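Local coordinates for transcriptional regulator, TetR family (Thermus thermophilus, PDB 3VPR), which represses transcription, probably by binding operator DNA through an N-terminal helix-turn-helix as other TetR-family regulators do, at residues A13-E18 with E22-Q27; D28-Q31 with S36-A39; I54-L59 with I116-R121; E124-I129 with R149-M154. All blocks are in the same frame, centred on the assembly; numbering follows the deposited sequence.

Interaction 1. Residues A13-E18 with E22-Q27; sequences AKLFTE and EATSVQ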
loop_
_atom_site.group_PDB
_atom_site.type_symbol
_atom_site.label_atom_id
_atom_site.label_comp_id
_atom_site.label_asym_id
_atom_site.label_seq_id
_atom_site.Cartn_x
_atom_site.Cartn_y
_atom_site.Cartn_z
ATOM N N ALA A 13 14.564 -10.084 -11.147
ATOM C CA ALA A 13 13.878 -9.317 -10.121
ATOM C C ALA A 13 14.467 -7.903 -10.002
ATOM O O ALA A 13 13.723 -6.931 -9.893
ATOM C CB ALA A 13 13.953 -10.038 -8.779
ATOM N N LYS A 14 15.793 -7.784 -10.021
ATOM C CA LYS A 14 16.414 -6.462 -9.928
ATOM C C LYS A 14 16.111 -5.625 -11.167
ATOM O O LYS A 14 15.804 -4.443 -11.064
ATOM C CB LYS A 14 17.926 -6.569 -9.777
ATOM C CG LYS A 14 18.389 -7.159 -8.471
ATOM C CD LYS A 14 19.913 -7.205 -8.435
ATOM C CE LYS A 14 20.420 -7.920 -7.194
ATOM N NZ LYS A 14 21.908 -7.967 -7.164
ATOM N N LEU A 15 16.187 -6.242 -12.337
ATOM C CA LEU A 15 15.938 -5.511 -13.572
ATOM C C LEU A 15 14.494 -5.019 -13.627
ATOM O O LEU A 15 14.241 -3.889 -14.031
ATOM C CB LEU A 15 16.266 -6.383 -14.787
ATOM C CG LEU A 15 16.023 -5.692 -16.123
ATOM C CD1 LEU A 15 16.860 -4.416 -16.193
ATOM C CD2 LEU A 15 16.379 -6.626 -17.261
ATOM N N PHE A 16 13.555 -5.860 -13.205
ATOM C CA PHE A 16 12.151 -5.473 -13.202
ATOM C C PHE A 16 11.943 -4.319 -12.223
ATOM O O PHE A 16 11.126 -3.438 -12.463
ATOM C CB PHE A 16 11.247 -6.637 -12.792
ATOM C CG PHE A 16 11.193 -7.758 -13.793
ATOM C CD1 PHE A 16 11.332 -7.508 -15.152
ATOM C CD2 PHE A 16 10.962 -9.068 -13.370
ATOM C CE1 PHE A 16 11.242 -8.550 -16.084
ATOM C CE2 PHE A 16 10.866 -10.113 -14.284
ATOM C CZ PHE A 16 11.007 -9.856 -15.646
ATOM N N THR A 17 12.672 -4.339 -11.112
ATOM C CA THR A 17 12.567 -3.278 -10.120
ATOM C C THR A 17 13.120 -1.962 -10.689
ATOM O O THR A 17 12.599 -0.887 -10.409
ATOM C CB THR A 17 13.350 -3.648 -8.835
ATOM O OG1 THR A 17 12.707 -4.752 -8.190
ATOM C CG2 THR A 17 13.416 -2.456 -7.868
ATOM N N GLU A 18 14.170 -2.064 -11.499
ATOM C CA GLU A 18 14.819 -0.901 -12.103
ATOM C C GLU A 18 14.095 -0.358 -13.337
ATOM O O GLU A 18 14.026 0.852 -13.529
ATOM C CB GLU A 18 16.270 -1.249 -12.487
ATOM C CG GLU A 18 17.212 -1.560 -11.305
ATOM C CD GLU A 18 18.470 -2.350 -11.723
ATOM O OE1 GLU A 18 19.352 -2.589 -10.865
ATOM O OE2 GLU A 18 18.576 -2.745 -12.906
ATOM N N GLU A 22 6.609 -4.687 -17.180
ATOM C CA GLU A 22 6.076 -4.510 -18.517
ATOM C C GLU A 22 7.084 -3.963 -19.522
ATOM O O GLU A 22 7.127 -4.417 -20.668
ATOM C CB GLU A 22 4.848 -3.603 -18.455
ATOM C CG GLU A 22 3.610 -4.303 -17.930
ATOM C CD GLU A 22 3.236 -5.494 -18.791
ATOM O OE1 GLU A 22 3.202 -5.329 -20.028
ATOM O OE2 GLU A 22 2.978 -6.589 -18.242
ATOM N N ALA A 23 7.903 -3.006 -19.097
ATOM C CA ALA A 23 8.890 -2.396 -19.990
ATOM C C ALA A 23 10.162 -3.210 -20.179
ATOM O O ALA A 23 11.089 -2.758 -20.848
ATOM C CB ALA A 23 9.245 -1.003 -19.497
ATOM N N THR A 24 10.222 -4.401 -19.593
ATOM C CA THR A 24 11.407 -5.243 -19.745
ATOM C C THR A 24 11.094 -6.429 -20.651
ATOM O O THR A 24 10.213 -7.232 -20.354
ATOM C CB THR A 24 11.910 -5.752 -18.380
ATOM O OG1 THR A 24 12.204 -4.630 -17.545
ATOM C CG2 THR A 24 13.174 -6.583 -18.548
ATOM N N SER A 25 11.823 -6.532 -21.758
ATOM C CA SER A 25 11.605 -7.613 -22.712
ATOM C C SER A 25 12.451 -8.831 -22.392
ATOM O O SER A 25 13.420 -8.746 -21.641
ATOM C CB SER A 25 11.953 -7.144 -24.126
ATOM O OG SER A 25 13.362 -7.091 -24.304
ATOM N N VAL A 26 12.080 -9.968 -22.961
ATOM C CA VAL A 26 12.847 -11.190 -22.762
ATOM C C VAL A 26 14.237 -10.897 -23.334
ATOM O O VAL A 26 15.251 -11.354 -22.806
ATOM C CB VAL A 26 12.194 -12.384 -23.514
ATOM C CG1 VAL A 26 13.179 -13.547 -23.638
ATOM C CG2 VAL A 26 10.948 -12.843 -22.752
ATOM N N GLN A 27 14.268 -10.109 -24.402
ATOM C CA GLN A 27 15.517 -9.721 -25.051
ATOM C C GLN A 27 16.394 -8.967 -24.059
ATOM O O GLN A 27 17.593 -9.224 -23.965
ATOM C CB GLN A 27 15.238 -8.823 -26.262
ATOM C CG GLN A 27 16.465 -8.513 -27.088
ATOM C CD GLN A 27 17.103 -9.763 -27.651
ATOM O OE1 GLN A 27 16.480 -10.499 -28.414
ATOM N NE2 GLN A 27 18.353 -10.014 -27.276
#

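Interaction 2. Residues D28-Q31 with S36-A39; sequences DLAQ and SKAA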
loop_
_atom_site.group_PDB
_atom_site.type_symbol
_atom_site.label_atom_id
_atom_site.label_comp_id
_atom_site.label_asym_id
_atom_site.label_seq_id
_atom_site.Cartn_x
_atom_site.Cartn_y
_atom_site.Cartn_z
ATOM N N ASP A 28 15.783 -8.038 -23.325
ATOM C CA ASP A 28 16.490 -7.247 -22.320
ATOM C C ASP A 28 17.137 -8.121 -21.250
ATOM O O ASP A 28 18.301 -7.916 -20.896
ATOM C CB ASP A 28 15.538 -6.264 -21.630
ATOM C CG ASP A 28 15.090 -5.147 -22.546
ATOM O OD1 ASP A 28 15.868 -4.769 -23.454
ATOM O OD2 ASP A 28 13.969 -4.630 -22.346
ATOM N N LEU A 29 16.378 -9.085 -20.725
ATOM C CA LEU A 29 16.889 -9.981 -19.693
ATOM C C LEU A 29 18.035 -10.831 -20.215
ATOM O O LEU A 29 19.043 -11.018 -19.535
ATOM C CB LEU A 29 15.783 -10.921 -19.187
ATOM C CG LEU A 29 14.641 -10.392 -18.313
ATOM C CD1 LEU A 29 13.565 -11.470 -18.173
ATOM C CD2 LEU A 29 15.176 -9.987 -16.942
ATOM N N ALA A 30 17.874 -11.353 -21.426
ATOM C CA ALA A 30 18.893 -12.215 -22.010
ATOM C C ALA A 30 20.235 -11.512 -22.119
ATOM O O ALA A 30 21.270 -12.098 -21.794
ATOM C CB ALA A 30 18.450 -12.699 -23.371
ATOM N N GLN A 31 20.218 -10.262 -22.572
ATOM C CA GLN A 31 21.448 -9.497 -22.729
ATOM C C GLN A 31 22.009 -9.057 -21.381
ATOM O O GLN A 31 23.217 -9.077 -21.171
ATOM C CB GLN A 31 21.203 -8.276 -23.619
ATOM C CG GLN A 31 20.746 -8.631 -25.020
ATOM C CD GLN A 31 20.756 -7.433 -25.942
ATOM O OE1 GLN A 31 20.141 -6.404 -25.649
ATOM N NE2 GLN A 31 21.461 -7.558 -27.063
ATOM N N SER A 36 21.437 -16.291 -24.182
ATOM C CA SER A 36 20.592 -16.156 -25.362
ATOM C C SER A 36 19.146 -16.267 -24.864
ATOM O O SER A 36 18.891 -16.782 -23.765
ATOM C CB SER A 36 20.884 -17.278 -26.357
ATOM O OG SER A 36 20.803 -18.548 -25.729
ATOM N N LYS A 37 18.212 -15.765 -25.663
ATOM C CA LYS A 37 16.802 -15.826 -25.315
ATOM C C LYS A 37 16.400 -17.293 -25.191
ATOM O O LYS A 37 15.507 -17.640 -24.419
ATOM C CB LYS A 37 15.961 -15.160 -26.403
ATOM C CG LYS A 37 16.230 -13.680 -26.590
ATOM C CD LYS A 37 15.516 -13.168 -27.833
ATOM C CE LYS A 37 16.049 -13.850 -29.095
ATOM N NZ LYS A 37 15.231 -13.542 -30.306
ATOM N N ALA A 38 17.073 -18.150 -25.954
ATOM C CA ALA A 38 16.787 -19.578 -25.939
ATOM C C ALA A 38 17.067 -20.161 -24.562
ATOM O O ALA A 38 16.294 -20.975 -24.051
ATOM C CB ALA A 38 17.632 -20.304 -27.003
ATOM N N ALA A 39 18.181 -19.743 -23.970
ATOM C CA ALA A 39 18.564 -20.224 -22.651
ATOM C C ALA A 39 17.509 -19.843 -21.609
ATOM O O ALA A 39 17.207 -20.628 -20.699
ATOM C CB ALA A 39 19.924 -19.653 -22.263
#

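Interaction 3. Residues I54-L59 with I116-R121; sequences ISLLAL and IALRDR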
loop_
_atom_site.group_PDB
_atom_site.type_symbol
_atom_site.label_atom_id
_atom_site.label_comp_id
_atom_site.label_asym_id
_atom_site.label_seq_id
_atom_site.Cartn_x
_atom_site.Cartn_y
_atom_site.Cartn_z
ATOM N N ILE A 54 9.376 -15.533 -9.270
ATOM C CA ILE A 54 9.879 -14.491 -8.396
ATOM C C ILE A 54 8.818 -14.236 -7.306
ATOM O O ILE A 54 9.135 -14.138 -6.120
ATOM C CB ILE A 54 10.140 -13.195 -9.184
ATOM C CG1 ILE A 54 11.441 -13.337 -9.983
ATOM C CG2 ILE A 54 10.192 -11.998 -8.236
ATOM C CD1 ILE A 54 11.731 -12.180 -10.917
ATOM N N SER A 55 7.557 -14.137 -7.712
ATOM C CA SER A 55 6.469 -13.895 -6.757
ATOM C C SER A 55 6.379 -15.030 -5.740
ATOM O O SER A 55 6.299 -14.793 -4.538
ATOM C CB SER A 55 5.142 -13.758 -7.502
ATOM O OG SER A 55 5.188 -12.643 -8.375
ATOM N N LEU A 56 6.402 -16.262 -6.232
ATOM C CA LEU A 56 6.355 -17.443 -5.370
ATOM C C LEU A 56 7.492 -17.387 -4.342
ATOM O O LEU A 56 7.256 -17.497 -3.142
ATOM C CB LEU A 56 6.491 -18.702 -6.231
ATOM C CG LEU A 56 5.492 -19.845 -6.045
ATOM C CD1 LEU A 56 4.063 -19.311 -6.094
ATOM C CD2 LEU A 56 5.725 -20.878 -7.146
ATOM N N LEU A 57 8.722 -17.203 -4.817
ATOM C CA LEU A 57 9.897 -17.117 -3.938
ATOM C C LEU A 57 9.702 -16.098 -2.813
ATOM O O LEU A 57 10.035 -16.351 -1.655
ATOM C CB LEU A 57 11.137 -16.746 -4.757
ATOM C CG LEU A 57 12.498 -16.645 -4.057
ATOM C CD1 LEU A 57 13.597 -16.938 -5.071
ATOM C CD2 LEU A 57 12.689 -15.256 -3.423
ATOM N N ALA A 58 9.161 -14.938 -3.154
ATOM C CA ALA A 58 8.928 -13.913 -2.152
ATOM C C ALA A 58 7.812 -14.307 -1.192
ATOM O O ALA A 58 7.974 -14.179 0.018
ATOM C CB ALA A 58 8.594 -12.583 -2.832
ATOM N N LEU A 59 6.690 -14.790 -1.731
ATOM C CA LEU A 59 5.539 -15.180 -0.914
ATOM C C LEU A 59 5.752 -16.425 -0.066
ATOM O O LEU A 59 5.262 -16.483 1.062
ATOM C CB LEU A 59 4.293 -15.351 -1.796
ATOM C CG LEU A 59 3.792 -14.027 -2.389
ATOM C CD1 LEU A 59 2.736 -14.275 -3.454
ATOM C CD2 LEU A 59 3.242 -13.158 -1.276
ATOM N N ILE A 116 -1.982 -15.638 -4.802
ATOM C CA ILE A 116 -2.935 -15.009 -3.894
ATOM C C ILE A 116 -3.240 -15.970 -2.754
ATOM O O ILE A 116 -3.470 -15.554 -1.624
ATOM C CB ILE A 116 -4.257 -14.638 -4.624
ATOM C CG1 ILE A 116 -3.974 -13.661 -5.765
ATOM C CG2 ILE A 116 -5.243 -14.015 -3.643
ATOM C CD1 ILE A 116 -3.306 -12.366 -5.331
ATOM N N ALA A 117 -3.228 -17.265 -3.054
ATOM C CA ALA A 117 -3.485 -18.270 -2.030
ATOM C C ALA A 117 -2.377 -18.209 -0.970
ATOM O O ALA A 117 -2.617 -18.497 0.198
ATOM C CB ALA A 117 -3.555 -19.666 -2.659
ATOM N N LEU A 118 -1.164 -17.840 -1.377
ATOM C CA LEU A 118 -0.058 -17.724 -0.420
ATOM C C LEU A 118 -0.219 -16.434 0.399
ATOM O O LEU A 118 0.063 -16.403 1.599
ATOM C CB LEU A 118 1.292 -17.730 -1.143
ATOM C CG LEU A 118 1.801 -19.127 -1.537
ATOM C CD1 LEU A 118 3.072 -18.989 -2.365
ATOM C CD2 LEU A 118 2.071 -19.966 -0.287
ATOM N N ARG A 119 -0.678 -15.374 -0.258
ATOM C CA ARG A 119 -0.917 -14.111 0.426
ATOM C C ARG A 119 -2.057 -14.331 1.435
ATOM O O ARG A 119 -1.945 -13.938 2.593
ATOM C CB ARG A 119 -1.321 -13.031 -0.578
ATOM C CG ARG A 119 -1.642 -11.694 0.047
ATOM C CD ARG A 119 -2.608 -10.900 -0.831
ATOM N NE ARG A 119 -3.981 -11.385 -0.722
ATOM C CZ ARG A 119 -4.992 -10.937 -1.462
ATOM N NH1 ARG A 119 -4.781 -9.994 -2.373
ATOM N NH2 ARG A 119 -6.219 -11.421 -1.281
ATOM N N ASP A 120 -3.154 -14.955 0.991
ATOM C CA ASP A 120 -4.276 -15.220 1.885
ATOM C C ASP A 120 -3.834 -16.078 3.073
ATOM O O ASP A 120 -4.244 -15.830 4.208
ATOM C CB ASP A 120 -5.429 -15.914 1.140
ATOM C CG ASP A 120 -6.250 -14.942 0.289
ATOM O OD1 ASP A 120 -6.036 -13.715 0.407
ATOM O OD2 ASP A 120 -7.114 -15.399 -0.493
ATOM N N ARG A 121 -2.982 -17.071 2.813
ATOM C CA ARG A 121 -2.490 -17.968 3.862
ATOM C C ARG A 121 -1.742 -17.188 4.934
ATOM O O ARG A 121 -1.874 -17.456 6.136
ATOM C CB ARG A 121 -1.570 -19.025 3.247
ATOM C CG ARG A 121 -1.092 -20.125 4.186
ATOM C CD ARG A 121 -0.372 -21.212 3.365
ATOM N NE ARG A 121 0.120 -22.329 4.170
ATOM C CZ ARG A 121 -0.657 -23.200 4.808
ATOM N NH1 ARG A 121 -1.979 -23.097 4.742
ATOM N NH2 ARG A 121 -0.109 -24.177 5.518
#

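Interaction 4. Residues E124-I129 with R149-M154; sequences ENLRAI and RAVLSM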
loop_
_atom_site.group_PDB
_atom_site.type_symbol
_atom_site.label_atom_id
_atom_site.label_comp_id
_atom_site.label_asym_id
_atom_site.label_seq_id
_atom_site.Cartn_x
_atom_site.Cartn_y
_atom_site.Cartn_z
ATOM N N GLU A 124 -4.161 -15.278 6.987
ATOM C CA GLU A 124 -4.873 -16.211 7.860
ATOM C C GLU A 124 -4.022 -16.616 9.071
ATOM O O GLU A 124 -4.552 -16.827 10.160
ATOM C CB GLU A 124 -5.308 -17.450 7.069
ATOM C CG GLU A 124 -6.118 -18.453 7.882
ATOM C CD GLU A 124 -7.289 -17.812 8.617
ATOM O OE1 GLU A 124 -8.116 -17.137 7.956
ATOM O OE2 GLU A 124 -7.381 -17.987 9.857
ATOM N N ASN A 125 -2.705 -16.713 8.896
ATOM C CA ASN A 125 -1.842 -17.066 10.025
ATOM C C ASN A 125 -1.810 -15.906 11.022
ATOM O O ASN A 125 -1.733 -16.114 12.243
ATOM C CB ASN A 125 -0.413 -17.373 9.565
ATOM C CG ASN A 125 -0.298 -18.713 8.857
ATOM O OD1 ASN A 125 -0.990 -19.666 9.209
ATOM N ND2 ASN A 125 0.590 -18.797 7.862
ATOM N N LEU A 126 -1.874 -14.677 10.506
ATOM C CA LEU A 126 -1.856 -13.516 11.383
ATOM C C LEU A 126 -3.157 -13.498 12.172
ATOM O O LEU A 126 -3.161 -13.257 13.377
ATOM C CB LEU A 126 -1.709 -12.219 10.570
ATOM C CG LEU A 126 -1.741 -10.904 11.364
ATOM C CD1 LEU A 126 -0.699 -10.938 12.462
ATOM C CD2 LEU A 126 -1.495 -9.714 10.412
ATOM N N ARG A 127 -4.260 -13.758 11.480
ATOM C CA ARG A 127 -5.566 -13.785 12.112
ATOM C C ARG A 127 -5.605 -14.823 13.220
ATOM O O ARG A 127 -6.186 -14.581 14.285
ATOM C CB ARG A 127 -6.652 -14.085 11.080
ATOM C CG ARG A 127 -6.815 -12.990 10.034
ATOM C CD ARG A 127 -8.070 -13.196 9.198
ATOM N NE ARG A 127 -8.185 -12.186 8.150
ATOM C CZ ARG A 127 -9.156 -12.151 7.242
ATOM N NH1 ARG A 127 -10.107 -13.074 7.249
ATOM N NH2 ARG A 127 -9.177 -11.195 6.321
ATOM N N ALA A 128 -4.986 -15.975 12.974
ATOM C CA ALA A 128 -4.953 -17.037 13.980
ATOM C C ALA A 128 -4.237 -16.552 15.237
ATOM O O ALA A 128 -4.659 -16.867 16.345
ATOM C CB ALA A 128 -4.255 -18.294 13.427
ATOM N N ILE A 129 -3.153 -15.797 15.071
ATOM C CA ILE A 129 -2.424 -15.271 16.229
ATOM C C ILE A 129 -3.300 -14.267 16.993
ATOM O O ILE A 129 -3.387 -14.304 18.215
ATOM C CB ILE A 129 -1.125 -14.556 15.812
ATOM C CG1 ILE A 129 -0.136 -15.559 15.222
ATOM C CG2 ILE A 129 -0.507 -13.846 17.002
ATOM C CD1 ILE A 129 1.152 -14.919 14.721
ATOM N N ARG A 149 -5.778 -6.770 9.001
ATOM C CA ARG A 149 -5.602 -5.919 7.839
ATOM C C ARG A 149 -4.815 -4.666 8.246
ATOM O O ARG A 149 -4.007 -4.143 7.479
ATOM C CB ARG A 149 -6.974 -5.546 7.263
ATOM C CG ARG A 149 -6.926 -4.756 5.967
ATOM C CD ARG A 149 -6.447 -5.621 4.820
ATOM N NE ARG A 149 -7.326 -6.768 4.618
ATOM C CZ ARG A 149 -7.162 -7.675 3.661
ATOM N NH1 ARG A 149 -6.145 -7.569 2.816
ATOM N NH2 ARG A 149 -8.012 -8.690 3.551
ATOM N N ALA A 150 -5.038 -4.199 9.466
ATOM C CA ALA A 150 -4.337 -3.013 9.950
ATOM C C ALA A 150 -2.837 -3.299 10.000
ATOM O O ALA A 150 -2.023 -2.511 9.514
ATOM C CB ALA A 150 -4.841 -2.637 11.326
ATOM N N VAL A 151 -2.478 -4.436 10.583
ATOM C CA VAL A 151 -1.080 -4.828 10.686
ATOM C C VAL A 151 -0.417 -5.040 9.312
ATOM O O VAL A 151 0.669 -4.513 9.050
ATOM C CB VAL A 151 -0.937 -6.129 11.518
ATOM C CG1 VAL A 151 0.520 -6.548 11.596
ATOM C CG2 VAL A 151 -1.500 -5.911 12.901
ATOM N N LEU A 152 -1.064 -5.810 8.441
ATOM C CA LEU A 152 -0.504 -6.073 7.121
ATOM C C LEU A 152 -0.336 -4.752 6.369
ATOM O O LEU A 152 0.642 -4.563 5.635
ATOM C CB LEU A 152 -1.398 -7.052 6.343
ATOM C CG LEU A 152 -1.322 -8.532 6.780
ATOM C CD1 LEU A 152 -2.412 -9.349 6.095
ATOM C CD2 LEU A 152 0.056 -9.106 6.436
ATOM N N SER A 153 -1.275 -3.828 6.568
ATOM C CA SER A 153 -1.173 -2.531 5.910
ATOM C C SER A 153 0.106 -1.828 6.364
ATOM O O SER A 153 0.827 -1.253 5.553
ATOM C CB SER A 153 -2.392 -1.653 6.230
ATOM O OG SER A 153 -3.581 -2.233 5.711
HETATM N N MSE A 154 0.398 -1.870 7.658
HETATM C CA MSE A 154 1.609 -1.208 8.133
HETATM C C MSE A 154 2.855 -1.845 7.507
HETATM O O MSE A 154 3.743 -1.149 7.010
HETATM C CB MSE A 154 1.697 -1.269 9.663
HETATM C CG MSE A 154 0.615 -0.475 10.389
HETATM SE SE MSE A 154 0.629 -0.757 12.315
HETATM C CE MSE A 154 -0.686 -2.133 12.465
#

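Interaction 1. Residues A13-E18 with E22-Q27
T24 reaches across to L15 and F16 on helix 4-19, and its short side chain makes the whole contact. CB of T24 lies off the edge of the F16 ring, in its plane, 3.7 Å from CE1 of F16. The phenyl group therefore shows T24 its rim and not a face. From CB the chain forks. OG1 lies beside CD1 of F16, but its polar partner is the backbone oxygen of G20, so the hydroxyl is tied back to the turn that joins the two helices. The methyl goes the other way. CG2 stands anti to the backbone N of T24, which sends it to L15, whose CD2 is 3.5 Å from CG2 of T24, closer than carbons usually pack. L15 matches it by turning its own CG anti to the backbone N, chi1 180°. The same CG2 also touches CE1 of F16, so the methyl is wedged between leucine and ring. With an alanine in place of F16, T24 would probably lose the flat edge against CB and CG2, and a gap would open beside the turn.

One residue on, S25 opens helix 26-33, the first helix of the predicted helix-turn-helix, as its N-cap, its OG accepting from D28 N. Around the contact, L29 of helix 26-33 packs on L15, F16 and T24 together, while F16 also touches I54 of helix 47-70 and T99 of helix 94-103, so the ring reaches three other helices.

Interaction 2. Residues D28-Q31 with S36-A39
S36, whose backbone carbonyl carbon rests against A30, also holds the amide of A39 with two of its oxygens. A39 N lies 3.4 Å from OG of S36, with an angle of 151° at the hydrogen, and 3.1 Å from O of S36; both bonds are weak. The first is a capping bond, with S36 as the N-cap residue: it sits right before helix 37-44 and offers its hydroxyl oxygen to an amide of the opening turn, which has no carbonyl a full turn earlier in the helix. This is the predicted helix-turn-helix of the protein, with helix 26-33 as its first helix and helix 37-44 as its second, the one that in TetR relatives enters the major groove of DNA.

Where the two helices come together the contact is a methyl group against a backbone. A30 points its CB at the start of helix 37-44 and there meets C of S36 at 3.9 Å. With nothing beyond that CB, the chains can come close, and the CA atoms of A30 and K37 are 5.3 Å apart. A30 also touches L40 of the second helix. Next to it L29 turns into the domain, packing on A12, L15 and F16 of helix 4-19 and on L40. D28 forms a salt bridge with K19 of helix 4-19.

K37 has little to do with A30 beyond its root. Its CG stands anti to the carbonyl carbon, chi1 -63°, and from there the chain kinks at chi3 and carries the ammonium group away from helix 26-33. What touches is the root: CB of A30 is 3.8 Å from N of K37 and 4.0 Å from CG of K37.

Interaction 3. Residues I54-L59 with I116-R121
L56 and L59 close on a single leucine, L118, which projects from helix 109-135. Going along I54-L59, I54 faces the other way, onto A12, A13 and F16 of helix 4-19. L56 is the first to reach across. Its chi1 of -130° is an unusual value, and with it the end of the side chain swings over until CD1 of L56 is 3.9 Å from CD1 of L118, the two side chains crossing at about a right angle. L57 points away from helix 109-135, onto F96 of helix 94-103, its carbonyl oxygen bonded to the hydroxyl of Y89. L59, one helical turn after S55, points toward the partner helix: CB of L59 lies 3.9 Å from both CB and CD1 of L118. The contact is wholly apolar.

Beyond it on the outer surface, R119 NH2 makes a salt bridge to OD1 of D120 at 2.9 Å. As for neighbours, L59 also packs on M100 of helix 94-103, so the long helix 47-70, which runs on from the DNA-binding region, packs on both helix 94-103 and helix 109-135.

Interaction 4. Residues E124-I129 with R149-M154
L126 drives one methyl between V151 and L152, and this is the packed half of the contact. The side chain has CG anti to the backbone N (chi1 177°), an arrangement that carries CD2 out to helix 144-161. CD2 of L126 then sits 3.8 Å from CB of V151 and equally 3.8 Å from CG of L152, with CG1 of V151 next to it. L126 and L152 run alongside each other, pointing opposite ways, while L126 and V151 meet at a slant. All three are buried, and L79 and F82 of helix 75-92 cover L126 further.

The segments 124-129 and 149-154 run at 126°, their axes 10.5 Å apart at closest, within the all-helical C-terminal domain of the TetR family, where helix 144-161 also faces the second subunit.

Toward the more open side the packing gives way to two arginines. R127 runs out extended, R149 is bent at chi2 and chi3, and NH2 of R149 lies 3.9 Å from NH2 of R127, off the edge of the R127 guanidinium; the two planes are 75° apart. Both gather round the carboxylate of E123, with R149 in a salt bridge to it and R127 in a long, weak ion pair, which probably offsets part of the charge the two arginines bring together. R149 has a second partner, W161 of the second subunit, in a cation-pi contact.

In the fold
Interactions 1 and 2 both use helix 26-33 and lie within the DNA-binding end of the chain; interactions 3 and 4 share helix 109-135. Interaction 1 is buried; interaction 2, farther out, is only partly buried, with a methyl on backbone and a capped helix start in place of a threonine packed on leucine and phenylalanine. Interaction 3 lies nearest the chain's centre and is purely leucine; I54, at its start, touches F16 of interaction 1, joining the DNA-binding end to the rest. Interaction 4, whose centre is about 40 Å from that of interaction 2, is the one that touches the second subunit, and it adds charged groups to an apolar core.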